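Long-range contact in putative O-Methyltransferase (Corynebacterium glutamicum, PDB 3DR5), which is of unknown function but probably transfers methyl groups from S-adenosyl-L-methionine to hydroxyl groups: residues L132-V137 with A158-D163. Sequence-based numbering, arbitrary orientation.
Sequences LVFGQV and ALVLAD
Val160 fits between Leu132 and Phe134 on one face of two parallel neighbouring strands, the fourth and fifth of the seven-stranded sheet 3-2-1-4-5-7-6 that marks the Rossmann-like methyltransferase fold. Helix 142-152 makes the right-handed crossover that joins them. The two branches of Val160 part to reach both neighbours: CG2 lies 4.0 Å from Leu132 CD1, while CG1, anti to the backbone N (chi1 -177°), meets CD1 of the Phe134 ring. A beta-branched residue suits this place, since it fills space on two sides without leaving the strand. The Phe134 ring then runs on along the sheet, and its far end, CZ, comes 3.8 Å from Ala162 CB; a methyl is small enough to sit there, oblique to the ring. Helix 39-51 packs over this face through Leu45 and Leu48.

On the other face, Val133 and Leu159 cross at a slant. With CG anti to its backbone N (chi1 170°), Leu159 swings CD1 over to Val133 CG1, 3.8 Å away. Gly135, next along this face, has no side chain, and Leu161 CD2 lies close to where one would point; the Leu161 side chain also touches Leu145 of helix 142-152.

Between the faces runs a ladder of backbone hydrogen bonds: Val133 N to Ala158 O, Val160 N to Val133 O, Gly135 N to Val160 O, and a longer last rung, Ala162 N to Gly135 O at 3.2 Å. Past it the chains spread, the CA atoms of Gln136 and Ala162 standing 5.5 Å apart, and a water takes over the bridging. It donates to Gly135 O (2.8 Å) and to Ala162 O, and accepts from Val137 N at 3.0 Å.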
loop_
_atom_site.group_PDB
_atom_site.type_symbol
_atom_site.label_atom_id
_atom_site.label_comp_id
_atom_site.label_asym_id
_atom_site.label_seq_id
_atom_site.Cartn_x
_atom_site.Cartn_y
_atom_site.Cartn_z
ATOM N N LEU A 132 1.769 -12.649 2.550
ATOM C CA LEU A 132 0.580 -11.833 2.330
ATOM C C LEU A 132 -0.703 -12.631 2.518
ATOM O O LEU A 132 -0.847 -13.739 1.996
ATOM C CB LEU A 132 0.614 -11.235 0.911
ATOM C CG LEU A 132 -0.608 -10.461 0.383
ATOM C CD1 LEU A 132 -0.748 -9.144 1.140
ATOM C CD2 LEU A 132 -0.463 -10.196 -1.117
ATOM N N VAL A 133 -1.634 -12.065 3.274
ATOM C CA VAL A 133 -2.911 -12.706 3.501
ATOM C C VAL A 133 -4.022 -11.673 3.310
ATOM O O VAL A 133 -4.036 -10.620 3.950
ATOM C CB VAL A 133 -2.996 -13.322 4.925
ATOM C CG1 VAL A 133 -4.370 -13.964 5.145
ATOM C CG2 VAL A 133 -1.890 -14.361 5.104
ATOM N N PHE A 134 -4.938 -11.974 2.401
ATOM C CA PHE A 134 -6.074 -11.111 2.132
ATOM C C PHE A 134 -7.303 -11.817 2.691
ATOM O O PHE A 134 -7.545 -13.003 2.419
ATOM C CB PHE A 134 -6.281 -10.889 0.628
ATOM C CG PHE A 134 -7.565 -10.179 0.304
ATOM C CD1 PHE A 134 -7.640 -8.790 0.340
ATOM C CD2 PHE A 134 -8.714 -10.908 -0.000
ATOM C CE1 PHE A 134 -8.854 -8.133 0.089
ATOM C CE2 PHE A 134 -9.932 -10.267 -0.249
ATOM C CZ PHE A 134 -10.001 -8.875 -0.211
ATOM N N GLY A 135 -8.073 -11.083 3.483
ATOM C CA GLY A 135 -9.275 -11.650 4.056
ATOM C C GLY A 135 -10.538 -10.851 3.765
ATOM O O GLY A 135 -10.574 -9.629 3.932
ATOM N N GLN A 136 -11.558 -11.539 3.268
ATOM C CA GLN A 136 -12.846 -10.914 3.014
ATOM C C GLN A 136 -13.817 -11.744 3.859
ATOM O O GLN A 136 -14.326 -12.784 3.428
ATOM C CB GLN A 136 -13.252 -10.989 1.532
ATOM C CG GLN A 136 -14.625 -10.381 1.281
ATOM C CD GLN A 136 -14.576 -8.899 0.966
ATOM O OE1 GLN A 136 -15.118 -8.074 1.703
ATOM N NE2 GLN A 136 -13.928 -8.552 -0.137
ATOM N N VAL A 137 -14.078 -11.277 5.071
ATOM C CA VAL A 137 -14.946 -11.990 6.001
ATOM C C VAL A 137 -15.982 -11.067 6.631
ATOM O O VAL A 137 -15.988 -9.858 6.377
ATOM C CB VAL A 137 -14.106 -12.644 7.131
ATOM C CG1 VAL A 137 -13.089 -13.610 6.532
ATOM C CG2 VAL A 137 -13.369 -11.564 7.936
ATOM N N ALA A 158 2.080 -8.884 5.296
ATOM C CA ALA A 158 0.881 -8.090 5.505
ATOM C C ALA A 158 -0.426 -8.843 5.504
ATOM O O ALA A 158 -0.656 -9.701 4.651
ATOM C CB ALA A 158 0.804 -6.974 4.470
ATOM N N LEU A 159 -1.283 -8.495 6.460
ATOM C CA LEU A 159 -2.623 -9.042 6.538
ATOM C C LEU A 159 -3.507 -7.883 6.041
ATOM O O LEU A 159 -3.461 -6.771 6.584
ATOM C CB LEU A 159 -3.000 -9.388 7.989
ATOM C CG LEU A 159 -4.466 -9.761 8.248
ATOM C CD1 LEU A 159 -4.848 -11.018 7.465
ATOM C CD2 LEU A 159 -4.644 -9.989 9.744
ATOM N N VAL A 160 -4.295 -8.136 4.999
ATOM C CA VAL A 160 -5.187 -7.128 4.426
ATOM C C VAL A 160 -6.648 -7.495 4.683
ATOM O O VAL A 160 -7.135 -8.525 4.203
ATOM C CB VAL A 160 -4.944 -6.979 2.909
ATOM C CG1 VAL A 160 -5.830 -5.884 2.349
ATOM C CG2 VAL A 160 -3.474 -6.643 2.656
ATOM N N LEU A 161 -7.345 -6.646 5.441
ATOM C CA LEU A 161 -8.747 -6.886 5.799
ATOM C C LEU A 161 -9.709 -5.933 5.099
ATOM O O LEU A 161 -9.808 -4.756 5.450
ATOM C CB LEU A 161 -8.918 -6.778 7.320
ATOM C CG LEU A 161 -7.953 -7.660 8.135
ATOM C CD1 LEU A 161 -8.054 -7.319 9.626
ATOM C CD2 LEU A 161 -8.269 -9.131 7.892
ATOM N N ALA A 162 -10.423 -6.455 4.109
ATOM C CA ALA A 162 -11.384 -5.663 3.342
ATOM C C ALA A 162 -12.608 -5.219 4.142
ATOM O O ALA A 162 -13.085 -5.947 5.016
ATOM C CB ALA A 162 -11.841 -6.449 2.121
ATOM N N ASP A 163 -13.102 -4.019 3.822
ATOM C CA ASP A 163 -14.295 -3.434 4.442
ATOM C C ASP A 163 -14.362 -3.542 5.964
ATOM O O ASP A 163 -15.448 -3.546 6.535
ATOM C CB ASP A 163 -15.550 -4.083 3.863
ATOM C CG ASP A 163 -15.551 -4.109 2.350
ATOM O OD1 ASP A 163 -15.111 -3.112 1.746
ATOM O OD2 ASP A 163 -16.001 -5.118 1.759
HETATM O O HOH W 1 -12.541 -8.816 5.747
#